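Local coordinates for protein catalase-3 (PDB 4AJ9) that breaks down hydrogen peroxide to oxygen and water with a heme cofactor, probably protecting cells from peroxide damage, at residues P298-P303 with V515-S520; K227-T232 with A274-D279; L190-S195 with R446-S451; Q234-L239 with V519-E524. All blocks are in the same frame, centred on the assembly; numbering follows the deposited sequence.

Overall arrangement
All four contacts lie within one chain. Interactions 1, 3 and 4 cluster around the loop between helix 489-499 and strand 533-537, which leads to the parallel sheet of the C-terminal domain. Interactions 1 and 4 share Val519 and Ser520, with centres about 15 Å apart. Val519 also packs on Trp192 of interaction 3, and Ser451 there bonds to the backbone of Thr516. Interaction 2 joins two neighbouring strands of the antiparallel sheet. Its centre is about 12 Å from that of interaction 1, and Gln276 bonds to Ala302 between them. Along the chain, interaction 2 closes before interaction 1 opens, while the segments of interactions 3 and 4 alternate. The linker is thus tied to both the catalase core and helix 443-450.

Interaction 1: residues P298-P303 with V515-S520; sequences PEEFAP and VTRGVS
Glu299 and Glu300, in the turn ahead of strand 305-314, meet Thr516 and Arg517 in the loop that leads to the C-terminal domain. The Glu300 carboxylate grips this loop with both oxygens. Glu300 OE1 takes the hydroxyl proton of Thr516 OG1 at 2.6 Å, and Glu300 OE2 takes the N-H of Arg517 N at 2.9 Å, with 152° at the hydrogen. Both bonds use syn lone pairs, so the donors sit in the mouth of the carboxylate. The Glu300 chain bends at chi2 (81°), which turns its end back to the loop. In long catalases this loop runs from the helical region to the flavodoxin-like C-terminal domain, so the turn of the catalase core is tied to that passage. Arg517 lays its guanidinium over the Glu299 backbone. Arg517 NE forms a long salt bridge with Glu299 OE1 at 3.5 Å, the carboxylate and guanidinium planes standing 84° apart. A water in the guanidinium plane completes the link. It accepts from Arg517 NH2 at 2.9 Å and donates to Glu299 OE1 at 2.8 Å. A second water accepts from Glu299 N and donates to Thr516 OG1 and Arg517 O. Ser451 OG, just after helix 443-450, bonds to Thr516 N.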
loop_
_atom_site.group_PDB
_atom_site.type_symbol
_atom_site.label_atom_id
_atom_site.label_comp_id
_atom_site.label_asym_id
_atom_site.label_seq_id
_atom_site.Cartn_x
_atom_site.Cartn_y
_atom_site.Cartn_z
ATOM N N PRO C 298 18.522 32.691 25.615
ATOM C CA PRO C 298 18.091 33.220 26.913
ATOM C C PRO C 298 17.184 34.434 26.743
ATOM O O PRO C 298 17.463 35.297 25.913
ATOM C CB PRO C 298 19.411 33.613 27.571
ATOM C CG PRO C 298 20.376 32.609 27.032
ATOM C CD PRO C 298 19.963 32.375 25.601
ATOM N N GLU C 299 16.097 34.493 27.506
ATOM C CA GLU C 299 15.140 35.582 27.376
ATOM C C GLU C 299 15.720 36.920 27.813
ATOM O O GLU C 299 15.174 37.970 27.488
ATOM C CB GLU C 299 13.866 35.272 28.161
ATOM C CG GLU C 299 13.004 34.231 27.456
ATOM C CD GLU C 299 11.793 33.842 28.246
ATOM O OE1 GLU C 299 11.161 34.741 28.844
ATOM O OE2 GLU C 299 11.482 32.631 28.266
ATOM N N GLU C 300 16.827 36.873 28.543
ATOM C CA GLU C 300 17.508 38.092 28.964
ATOM C C GLU C 300 18.062 38.825 27.753
ATOM O O GLU C 300 18.197 40.046 27.773
ATOM C CB GLU C 300 18.649 37.777 29.943
ATOM C CG GLU C 300 18.199 37.362 31.335
ATOM C CD GLU C 300 17.793 35.898 31.423
ATOM O OE1 GLU C 300 18.189 35.108 30.545
ATOM O OE2 GLU C 300 17.075 35.539 32.380
ATOM N N PHE C 301 18.394 38.071 26.707
ATOM C CA PHE C 301 18.974 38.642 25.489
ATOM C C PHE C 301 17.909 39.093 24.498
ATOM O O PHE C 301 18.105 40.051 23.754
ATOM C CB PHE C 301 19.884 37.624 24.790
ATOM C CG PHE C 301 21.004 37.105 25.648
ATOM C CD1 PHE C 301 21.520 37.865 26.682
ATOM C CD2 PHE C 301 21.547 35.853 25.409
ATOM C CE1 PHE C 301 22.551 37.379 27.466
ATOM C CE2 PHE C 301 22.586 35.364 26.186
ATOM C CZ PHE C 301 23.086 36.126 27.215
ATOM N N ALA C 302 16.791 38.377 24.471
ATOM C CA ALA C 302 15.704 38.676 23.541
ATOM C C ALA C 302 14.407 38.228 24.186
ATOM O O ALA C 302 14.115 37.026 24.244
ATOM C CB ALA C 302 15.919 37.960 22.217
ATOM N N PRO C 303 13.638 39.192 24.705
ATOM C CA PRO C 303 12.413 38.930 25.462
ATOM C C PRO C 303 11.308 38.405 24.556
ATOM O O PRO C 303 11.338 38.654 23.351
ATOM C CB PRO C 303 12.032 40.311 25.990
ATOM C CG PRO C 303 12.583 41.253 24.973
ATOM C CD PRO C 303 13.880 40.633 24.523
ATOM N N VAL C 515 22.530 31.894 35.128
ATOM C CA VAL C 515 21.154 31.443 35.267
ATOM C C VAL C 515 20.300 32.197 34.258
ATOM O O VAL C 515 20.666 33.283 33.820
ATOM C CB VAL C 515 20.612 31.736 36.666
ATOM C CG1 VAL C 515 21.414 30.979 37.721
ATOM C CG2 VAL C 515 20.656 33.228 36.934
ATOM N N THR C 516 19.165 31.620 33.889
ATOM C CA THR C 516 18.241 32.288 32.976
ATOM C C THR C 516 16.806 32.028 33.416
ATOM O O THR C 516 16.521 31.012 34.036
ATOM C CB THR C 516 18.442 31.830 31.518
ATOM O OG1 THR C 516 17.603 32.605 30.658
ATOM C CG2 THR C 516 18.118 30.339 31.355
ATOM N N ARG C 517 15.911 32.955 33.105
ATOM C CA ARG C 517 14.525 32.845 33.532
ATOM C C ARG C 517 13.706 32.004 32.571
ATOM O O ARG C 517 14.104 31.765 31.429
ATOM C CB ARG C 517 13.878 34.229 33.624
ATOM C CG ARG C 517 13.672 34.920 32.265
ATOM C CD ARG C 517 12.897 36.226 32.446
ATOM N NE ARG C 517 12.604 36.912 31.189
ATOM C CZ ARG C 517 13.183 38.046 30.801
ATOM N NH1 ARG C 517 14.095 38.624 31.574
ATOM N NH2 ARG C 517 12.850 38.610 29.642
ATOM N N GLY C 518 12.542 31.576 33.031
ATOM C CA GLY C 518 11.573 30.972 32.138
ATOM C C GLY C 518 11.742 29.490 31.864
ATOM O O GLY C 518 11.049 28.953 30.998
ATOM N N VAL C 519 12.641 28.814 32.579
ATOM C CA VAL C 519 12.831 27.386 32.325
ATOM C C VAL C 519 12.377 26.508 33.490
ATOM O O VAL C 519 12.223 25.285 33.345
ATOM C CB VAL C 519 14.291 27.054 31.894
ATOM C CG1 VAL C 519 14.657 27.820 30.615
ATOM C CG2 VAL C 519 15.256 27.381 32.996
ATOM N N SER C 520 12.151 27.133 34.643
ATOM C CA SER C 520 11.680 26.416 35.829
ATOM C C SER C 520 10.163 26.182 35.811
ATOM O O SER C 520 9.401 27.000 35.296
ATOM C CB SER C 520 12.082 27.167 37.105
ATOM O OG SER C 520 11.399 26.664 38.247
HETATM O O HOH W 1 10.804 37.406 28.026
HETATM O O HOH W 2 15.571 32.309 29.193
HETATM O O HOH W 3 10.135 30.280 28.647
#

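Interaction 2: residues K227-T232 with A274-D279; sequences KWHWKT and AVQLID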
loop_
_atom_site.group_PDB
_atom_site.type_symbol
_atom_site.label_atom_id
_atom_site.label_comp_id
_atom_site.label_asym_id
_atom_site.label_seq_id
_atom_site.Cartn_x
_atom_site.Cartn_y
_atom_site.Cartn_z
ATOM N N LYS C 227 12.260 32.771 16.936
ATOM C CA LYS C 227 11.935 31.563 17.708
ATOM C C LYS C 227 10.453 31.608 18.071
ATOM O O LYS C 227 9.964 32.633 18.567
ATOM C CB LYS C 227 12.769 31.470 19.000
ATOM C CG LYS C 227 14.280 31.328 18.800
ATOM C CD LYS C 227 14.655 29.965 18.229
ATOM C CE LYS C 227 16.114 29.616 18.531
ATOM N NZ LYS C 227 16.582 28.404 17.794
ATOM N N TRP C 228 9.740 30.506 17.831
ATOM C CA TRP C 228 8.329 30.412 18.211
ATOM C C TRP C 228 8.194 29.868 19.620
ATOM O O TRP C 228 8.842 28.864 19.980
ATOM C CB TRP C 228 7.556 29.465 17.279
ATOM C CG TRP C 228 7.485 29.858 15.847
ATOM C CD1 TRP C 228 8.097 29.233 14.794
ATOM C CD2 TRP C 228 6.722 30.935 15.284
ATOM N NE1 TRP C 228 7.770 29.864 13.618
ATOM C CE2 TRP C 228 6.920 30.905 13.892
ATOM C CE3 TRP C 228 5.879 31.912 15.826
ATOM C CZ2 TRP C 228 6.328 31.831 13.034
ATOM C CZ3 TRP C 228 5.287 32.827 14.971
ATOM C CH2 TRP C 228 5.513 32.781 13.595
ATOM N N HIS C 229 7.326 30.504 20.404
ATOM C CA HIS C 229 7.045 30.064 21.768
ATOM C C HIS C 229 5.542 30.015 21.987
ATOM O O HIS C 229 4.818 30.918 21.558
ATOM C CB HIS C 229 7.626 31.035 22.799
ATOM C CG HIS C 229 9.117 31.143 22.777
ATOM N ND1 HIS C 229 9.904 30.760 23.842
ATOM C CD2 HIS C 229 9.964 31.620 21.835
ATOM C CE1 HIS C 229 11.174 30.995 23.556
ATOM N NE2 HIS C 229 11.238 31.507 22.340
ATOM N N TRP C 230 5.069 28.963 22.650
ATOM C CA TRP C 230 3.699 28.940 23.149
ATOM C C TRP C 230 3.775 29.005 24.663
ATOM O O TRP C 230 4.434 28.176 25.283
ATOM C CB TRP C 230 2.967 27.647 22.761
ATOM C CG TRP C 230 2.615 27.478 21.303
ATOM C CD1 TRP C 230 3.173 26.596 20.418
ATOM C CD2 TRP C 230 1.589 28.172 20.584
ATOM N NE1 TRP C 230 2.559 26.712 19.190
ATOM C CE2 TRP C 230 1.588 27.672 19.267
ATOM C CE3 TRP C 230 0.674 29.169 20.929
ATOM C CZ2 TRP C 230 0.715 28.145 18.292
ATOM C CZ3 TRP C 230 -0.194 29.636 19.965
ATOM C CH2 TRP C 230 -0.176 29.115 18.659
ATOM N N LYS C 231 3.091 29.976 25.256
ATOM C CA LYS C 231 3.116 30.170 26.700
ATOM C C LYS C 231 1.769 29.756 27.272
ATOM O O LYS C 231 0.738 30.336 26.945
ATOM C CB LYS C 231 3.414 31.635 27.036
ATOM C CG LYS C 231 4.766 32.140 26.527
ATOM C CD LYS C 231 5.925 31.371 27.146
ATOM C CE LYS C 231 6.113 31.715 28.605
ATOM N NZ LYS C 231 7.148 30.847 29.251
ATOM N N THR C 232 1.763 28.731 28.112
ATOM C CA THR C 232 0.491 28.224 28.615
ATOM C C THR C 232 -0.175 29.235 29.553
ATOM O O THR C 232 0.455 29.751 30.481
ATOM C CB THR C 232 0.641 26.858 29.312
ATOM O OG1 THR C 232 -0.585 26.531 29.968
ATOM C CG2 THR C 232 1.767 26.893 30.335
ATOM N N ALA C 274 4.133 33.651 21.198
ATOM C CA ALA C 274 5.125 34.695 21.381
ATOM C C ALA C 274 6.335 34.370 20.528
ATOM O O ALA C 274 6.552 33.208 20.165
ATOM C CB ALA C 274 5.516 34.806 22.846
ATOM N N VAL C 275 7.117 35.393 20.205
ATOM C CA VAL C 275 8.323 35.205 19.403
ATOM C C VAL C 275 9.518 35.921 20.019
ATOM O O VAL C 275 9.382 36.952 20.683
ATOM C CB VAL C 275 8.159 35.760 17.972
ATOM C CG1 VAL C 275 7.184 34.894 17.152
ATOM C CG2 VAL C 275 7.707 37.215 18.015
ATOM N N GLN C 276 10.694 35.365 19.793
ATOM C CA GLN C 276 11.914 36.127 19.977
ATOM C C GLN C 276 12.322 36.542 18.577
ATOM O O GLN C 276 12.231 35.746 17.655
ATOM C CB GLN C 276 12.988 35.265 20.629
ATOM C CG GLN C 276 12.667 34.909 22.078
ATOM C CD GLN C 276 13.698 33.980 22.690
ATOM O OE1 GLN C 276 13.735 32.786 22.381
ATOM N NE2 GLN C 276 14.540 34.521 23.566
ATOM N N LEU C 277 12.745 37.789 18.410
ATOM C CA LEU C 277 13.128 38.286 17.098
ATOM C C LEU C 277 14.601 38.699 17.104
ATOM O O LEU C 277 15.032 39.459 17.966
ATOM C CB LEU C 277 12.219 39.454 16.693
ATOM C CG LEU C 277 10.747 39.052 16.535
ATOM C CD1 LEU C 277 9.802 40.246 16.366
ATOM C CD2 LEU C 277 10.613 38.090 15.358
ATOM N N ILE C 278 15.380 38.176 16.158
ATOM C CA ILE C 278 16.808 38.481 16.118
ATOM C C ILE C 278 17.230 39.029 14.748
ATOM O O ILE C 278 16.818 38.513 13.711
ATOM C CB ILE C 278 17.675 37.243 16.484
ATOM C CG1 ILE C 278 17.176 36.575 17.775
ATOM C CG2 ILE C 278 19.148 37.646 16.655
ATOM C CD1 ILE C 278 16.056 35.568 17.581
ATOM N N ASP C 279 18.039 40.086 14.750
ATOM C CA ASP C 279 18.621 40.614 13.513
ATOM C C ASP C 279 19.411 39.532 12.779
ATOM O O ASP C 279 20.113 38.738 13.402
ATOM C CB ASP C 279 19.582 41.764 13.823
ATOM C CG ASP C 279 18.876 42.990 14.385
ATOM O OD1 ASP C 279 17.661 43.161 14.124
ATOM O OD2 ASP C 279 19.556 43.788 15.067
#
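His229 and Gln276 join side chains on one face of an antiparallel strand pair. His229 NE2 gives its proton to Gln276 OE1 at 2.8 Å, but the bond is bent, with 134° at the hydrogen. The imidazole and amide planes are 82° apart, and the donor stands above the amide carbonyl plane. The Gln276 chain runs extended beyond CG, which carries the amide out to the NE2 edge of the ring, across which it lies obliquely. On the other face, Trp228 and Val275 point the same way. Val275 CG1 comes within 3.5 Å of Trp228 CE3. Four backbone bonds set this register. Lys227 pairs with Gln276, and His229 with Ala274; the straightest of the four runs from Ala274 N to His229 O at 2.8 Å, with 174° at the hydrogen. Further out, Gln276 NE2 donates to Ala302 O and Leu297 O, and Lys227 NZ turns away to Ile211 O and Thr213 OG1. An alanine in place of His229 would likely leave Gln276 OE1 without this donor and the amide less fixed in rotation. The strands belong to the antiparallel sheet of the catalase core. The buried Gln276 amide is thus bonded at both its oxygen and its nitrogen, which holds its rotation.

Interaction 3: residues L190-S195 with R446-S451; sequences LFWAMS and RLFFNS
This is an aromatic contact between helices, with Phe448 stacked on Trp192. It joins helix 187-193 of the catalase core to helix 443-450 of the helical region. The five-membered ring of Trp192 lies face to face with the Phe448 ring, centroids 3.8 Å apart and planes at 25°. Phe448 CE1 sits over the centre of the indole, 3.3 Å above its plane. The indole nitrogen, Trp192 NE1, lies over the rim of the phenyl ring, 3.6 Å from Phe448 CD1. Phe448 has its CG anti to the backbone N (chi1 170°), which sends the ring across to the indole. Other neighbours hold the phenyl ring. Phe191 CB packs against Phe448 CD2 at 3.9 Å, and Ser195 meets its edge, with OG 3.7 Å from Phe448 CZ. Trp192 O, the acceptor of that hydroxyl, also takes the backbone N-H of Ser195. Phe449 extends the contact, its CD1 meeting the edge of the Phe191 ring at CE2, 4.1 Å away. Beyond the two helices, Trp192 also touches Ile140, Pro141 and Val519. Its side chain is about 9 Å from that of Asn138, a predicted active-site residue. No hydrogen bond crosses between the two segments. The joint is therefore held by ring stacking and apolar packing, and the Ser195 hydroxyl borders the phenyl ring while bonded to Trp192 O and Asn197 N.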
loop_
_atom_site.group_PDB
_atom_site.type_symbol
_atom_site.label_atom_id
_atom_site.label_comp_id
_atom_site.label_asym_id
_atom_site.label_seq_id
_atom_site.Cartn_x
_atom_site.Cartn_y
_atom_site.Cartn_z
ATOM N N LEU C 190 18.335 15.970 27.031
ATOM C CA LEU C 190 18.251 14.956 28.071
ATOM C C LEU C 190 17.915 15.582 29.438
ATOM O O LEU C 190 17.001 15.131 30.127
ATOM C CB LEU C 190 19.546 14.139 28.133
ATOM C CG LEU C 190 19.617 13.025 29.184
ATOM C CD1 LEU C 190 18.535 11.946 28.970
ATOM C CD2 LEU C 190 21.009 12.416 29.186
ATOM N N PHE C 191 18.644 16.627 29.822
ATOM C CA PHE C 191 18.396 17.308 31.098
ATOM C C PHE C 191 16.958 17.824 31.200
ATOM O O PHE C 191 16.317 17.720 32.249
ATOM C CB PHE C 191 19.408 18.450 31.309
ATOM C CG PHE C 191 20.648 18.032 32.054
ATOM C CD1 PHE C 191 21.418 16.969 31.607
ATOM C CD2 PHE C 191 21.023 18.679 33.221
ATOM C CE1 PHE C 191 22.543 16.573 32.303
ATOM C CE2 PHE C 191 22.148 18.285 33.921
ATOM C CZ PHE C 191 22.906 17.229 33.464
ATOM N N TRP C 192 16.447 18.386 30.110
ATOM C CA TRP C 192 15.064 18.845 30.088
ATOM C C TRP C 192 14.099 17.666 30.266
ATOM O O TRP C 192 13.091 17.773 30.974
ATOM C CB TRP C 192 14.743 19.554 28.770
ATOM C CG TRP C 192 15.243 20.993 28.656
ATOM C CD1 TRP C 192 16.488 21.398 28.258
ATOM C CD2 TRP C 192 14.493 22.200 28.910
ATOM N NE1 TRP C 192 16.560 22.775 28.255
ATOM C CE2 TRP C 192 15.354 23.289 28.647
ATOM C CE3 TRP C 192 13.181 22.461 29.318
ATOM C CZ2 TRP C 192 14.950 24.618 28.791
ATOM C CZ3 TRP C 192 12.783 23.784 29.474
ATOM C CH2 TRP C 192 13.665 24.847 29.201
ATOM N N ALA C 193 14.398 16.549 29.606
ATOM C CA ALA C 193 13.521 15.376 29.690
ATOM C C ALA C 193 13.577 14.754 31.090
ATOM O O ALA C 193 12.624 14.111 31.536
ATOM C CB ALA C 193 13.900 14.341 28.618
ATOM N N MET C 194 14.705 14.949 31.776
ATOM C CA MET C 194 14.862 14.484 33.158
ATOM C C MET C 194 14.256 15.454 34.172
ATOM O O MET C 194 14.230 15.164 35.363
ATOM C CB MET C 194 16.339 14.251 33.492
ATOM C CG MET C 194 17.016 13.170 32.660
ATOM S SD MET C 194 16.285 11.539 32.947
ATOM C CE MET C 194 15.686 11.133 31.299
ATOM N N SER C 195 13.768 16.604 33.701
ATOM C CA SER C 195 13.107 17.564 34.577
ATOM C C SER C 195 11.595 17.360 34.529
ATOM O O SER C 195 11.110 16.341 34.009
ATOM C CB SER C 195 13.465 19.003 34.177
ATOM O OG SER C 195 12.730 19.409 33.025
ATOM N N ARG C 446 24.388 22.994 31.516
ATOM C CA ARG C 446 24.739 23.637 32.782
ATOM C C ARG C 446 23.853 24.853 33.077
ATOM O O ARG C 446 23.320 24.985 34.175
ATOM C CB ARG C 446 26.218 24.019 32.813
ATOM C CG ARG C 446 26.643 24.690 34.114
ATOM C CD ARG C 446 26.356 23.812 35.319
ATOM N NE ARG C 446 26.816 24.457 36.548
ATOM C CZ ARG C 446 28.026 24.287 37.072
ATOM N NH1 ARG C 446 28.894 23.464 36.493
ATOM N NH2 ARG C 446 28.358 24.927 38.191
ATOM N N LEU C 447 23.681 25.727 32.088
ATOM C CA LEU C 447 22.794 26.877 32.232
ATOM C C LEU C 447 21.403 26.466 32.716
ATOM O O LEU C 447 20.813 27.114 33.586
ATOM C CB LEU C 447 22.687 27.633 30.899
ATOM C CG LEU C 447 21.743 28.836 30.829
ATOM C CD1 LEU C 447 22.214 29.968 31.741
ATOM C CD2 LEU C 447 21.598 29.342 29.390
ATOM N N PHE C 448 20.870 25.396 32.133
ATOM C CA PHE C 448 19.527 24.948 32.468
ATOM C C PHE C 448 19.465 24.424 33.902
ATOM O O PHE C 448 18.604 24.824 34.687
ATOM C CB PHE C 448 19.064 23.882 31.471
ATOM C CG PHE C 448 17.794 23.199 31.865
ATOM C CD1 PHE C 448 16.570 23.838 31.709
ATOM C CD2 PHE C 448 17.821 21.901 32.367
ATOM C CE1 PHE C 448 15.392 23.207 32.065
ATOM C CE2 PHE C 448 16.650 21.260 32.723
ATOM C CZ PHE C 448 15.435 21.909 32.579
ATOM N N PHE C 449 20.399 23.549 34.247
ATOM C CA PHE C 449 20.455 23.011 35.598
ATOM C C PHE C 449 20.603 24.129 36.650
ATOM O O PHE C 449 19.917 24.120 37.680
ATOM C CB PHE C 449 21.581 21.985 35.716
ATOM C CG PHE C 449 21.632 21.308 37.054
ATOM C CD1 PHE C 449 20.836 20.213 37.320
ATOM C CD2 PHE C 449 22.472 21.780 38.053
ATOM C CE1 PHE C 449 20.874 19.590 38.566
ATOM C CE2 PHE C 449 22.517 21.163 39.296
ATOM C CZ PHE C 449 21.718 20.068 39.551
ATOM N N ASN C 450 21.497 25.086 36.396
ATOM C CA ASN C 450 21.657 26.228 37.298
ATOM C C ASN C 450 20.368 26.986 37.536
ATOM O O ASN C 450 20.222 27.663 38.549
ATOM C CB ASN C 450 22.666 27.244 36.748
ATOM C CG ASN C 450 24.076 26.746 36.786
ATOM O OD1 ASN C 450 24.376 25.761 37.454
ATOM N ND2 ASN C 450 24.963 27.417 36.048
ATOM N N SER C 451 19.446 26.913 36.580
ATOM C CA SER C 451 18.289 27.803 36.572
ATOM C C SER C 451 17.062 27.157 37.206
ATOM O O SER C 451 15.969 27.703 37.145
ATOM C CB SER C 451 17.975 28.253 35.141
ATOM O OG SER C 451 19.092 28.917 34.563
#

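Interaction 4: residues Q234-L239 with V519-E524; sequences QGKAAL and VSIFNE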
loop_
_atom_site.group_PDB
_atom_site.type_symbol
_atom_site.label_atom_id
_atom_site.label_comp_id
_atom_site.label_asym_id
_atom_site.label_seq_id
_atom_site.Cartn_x
_atom_site.Cartn_y
_atom_site.Cartn_z
ATOM N N GLN C 234 -2.480 28.347 31.425
ATOM C CA GLN C 234 -2.841 27.516 32.572
ATOM C C GLN C 234 -1.665 27.384 33.561
ATOM O O GLN C 234 -1.851 26.949 34.688
ATOM C CB GLN C 234 -3.346 26.131 32.119
ATOM C CG GLN C 234 -4.691 26.150 31.372
ATOM C CD GLN C 234 -4.617 26.812 30.002
ATOM O OE1 GLN C 234 -5.401 27.708 29.689
ATOM N NE2 GLN C 234 -3.678 26.363 29.173
ATOM N N GLY C 235 -0.466 27.784 33.135
ATOM C CA GLY C 235 0.738 27.632 33.941
ATOM C C GLY C 235 1.402 26.271 33.760
ATOM O O GLY C 235 0.728 25.269 33.523
ATOM N N LYS C 236 2.728 26.224 33.851
ATOM C CA LYS C 236 3.427 24.941 33.774
ATOM C C LYS C 236 3.295 24.148 35.081
ATOM O O LYS C 236 3.380 24.715 36.167
ATOM C CB LYS C 236 4.900 25.148 33.416
ATOM C CG LYS C 236 5.124 25.552 31.955
ATOM C CD LYS C 236 6.598 25.701 31.624
ATOM C CE LYS C 236 7.208 26.907 32.343
ATOM N NZ LYS C 236 8.673 27.000 32.107
ATOM N N ALA C 237 3.069 22.840 34.972
ATOM C CA ALA C 237 2.947 21.987 36.151
ATOM C C ALA C 237 3.439 20.593 35.812
ATOM O O ALA C 237 3.283 20.142 34.680
ATOM C CB ALA C 237 1.493 21.933 36.626
ATOM N N ALA C 238 4.040 19.911 36.782
ATOM C CA ALA C 238 4.560 18.566 36.545
ATOM C C ALA C 238 4.287 17.622 37.706
ATOM O O ALA C 238 4.046 18.044 38.836
ATOM C CB ALA C 238 6.045 18.619 36.249
ATOM N N LEU C 239 4.324 16.333 37.403
ATOM C CA LEU C 239 4.135 15.290 38.387
ATOM C C LEU C 239 5.487 14.984 39.029
ATOM O O LEU C 239 6.482 15.625 38.695
ATOM C CB LEU C 239 3.604 14.048 37.675
ATOM C CG LEU C 239 2.368 14.285 36.798
ATOM C CD1 LEU C 239 1.981 13.018 36.018
ATOM C CD2 LEU C 239 1.193 14.784 37.637
ATOM N N VAL C 519 12.641 28.814 32.579
ATOM C CA VAL C 519 12.831 27.386 32.325
ATOM C C VAL C 519 12.377 26.508 33.490
ATOM O O VAL C 519 12.223 25.285 33.345
ATOM C CB VAL C 519 14.291 27.054 31.894
ATOM C CG1 VAL C 519 14.657 27.820 30.615
ATOM C CG2 VAL C 519 15.256 27.381 32.996
ATOM N N SER C 520 12.151 27.133 34.643
ATOM C CA SER C 520 11.680 26.416 35.829
ATOM C C SER C 520 10.163 26.182 35.811
ATOM O O SER C 520 9.401 27.000 35.296
ATOM C CB SER C 520 12.082 27.167 37.105
ATOM O OG SER C 520 11.399 26.664 38.247
ATOM N N ILE C 521 9.728 25.060 36.376
ATOM C CA ILE C 521 8.301 24.795 36.526
ATOM C C ILE C 521 7.875 25.117 37.955
ATOM O O ILE C 521 6.871 25.795 38.190
ATOM C CB ILE C 521 7.969 23.320 36.211
ATOM C CG1 ILE C 521 8.177 23.030 34.716
ATOM C CG2 ILE C 521 6.537 22.994 36.625
ATOM C CD1 ILE C 521 8.222 21.549 34.394
ATOM N N PHE C 522 8.674 24.646 38.905
ATOM C CA PHE C 522 8.308 24.680 40.318
ATOM C C PHE C 522 8.597 26.007 41.034
ATOM O O PHE C 522 8.197 26.194 42.183
ATOM C CB PHE C 522 8.977 23.515 41.049
ATOM C CG PHE C 522 8.488 22.175 40.598
ATOM C CD1 PHE C 522 7.291 21.679 41.061
ATOM C CD2 PHE C 522 9.214 21.429 39.690
ATOM C CE1 PHE C 522 6.827 20.450 40.642
ATOM C CE2 PHE C 522 8.756 20.197 39.269
ATOM C CZ PHE C 522 7.558 19.710 39.749
ATOM N N ASN C 523 9.268 26.937 40.365
ATOM C CA ASN C 523 9.545 28.224 41.008
ATOM C C ASN C 523 8.393 29.222 40.853
ATOM O O ASN C 523 8.567 30.420 41.057
ATOM C CB ASN C 523 10.864 28.824 40.502
ATOM C CG ASN C 523 10.716 29.518 39.165
ATOM O OD1 ASN C 523 9.779 29.252 38.419
ATOM N ND2 ASN C 523 11.647 30.416 38.856
ATOM N N GLU C 524 7.214 28.729 40.499
ATOM C CA GLU C 524 6.084 29.619 40.272
ATOM C C GLU C 524 4.749 28.900 40.461
ATOM O O GLU C 524 4.585 27.759 40.043
ATOM C CB GLU C 524 6.174 30.224 38.871
ATOM C CG GLU C 524 5.097 31.244 38.581
ATOM C CD GLU C 524 5.410 32.099 37.367
ATOM O OE1 GLU C 524 6.052 31.589 36.421
ATOM O OE2 GLU C 524 5.016 33.287 37.366
HETATM O O HOH W 4 10.000 24.170 32.107
HETATM O O HOH W 5 4.318 26.835 36.807
#
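Lys236 touches Ile521 at its CB and runs on to the backbone oxygens of the loop that follows helix 489-499. Lys236 CB lies 4.1 Å from Ile521 CG1. The chain then bends at chi3 (-68°), which brings Lys236 CE to 3.7 Å from Ser520 O. Lys236 NZ makes a weak bond to the same Ser520 O at 3.3 Å. Lys236 NZ also donates to a water at 3.1 Å, and that water lies 2.8 Å from Val519 O. Gly518 O and, as a long ion pair, Asp207 are further weak partners of NZ. Ile521 CG2 lies 3.6 Å from Lys236 O and touches Ala237 CA, while Ile521 CD1 meets Ala238 CB at 4.1 Å. Ala238 CB also rests near Phe522 CZ, 4.0 Å away. A glycine in place of Ile521 would probably open a gap between the two loops and leave Lys236 CB and Ala238 CB without their apolar neighbour. Asn523 N bonds back to Ser520 OG, an ST motif. Glu456 backs this turn, taking bonds from Ser520 OG and from the backbone N of Ile521 and Phe522. This loop-to-loop packing joins the segment after strand 223-232 to the linker into the C-terminal domain of long catalases.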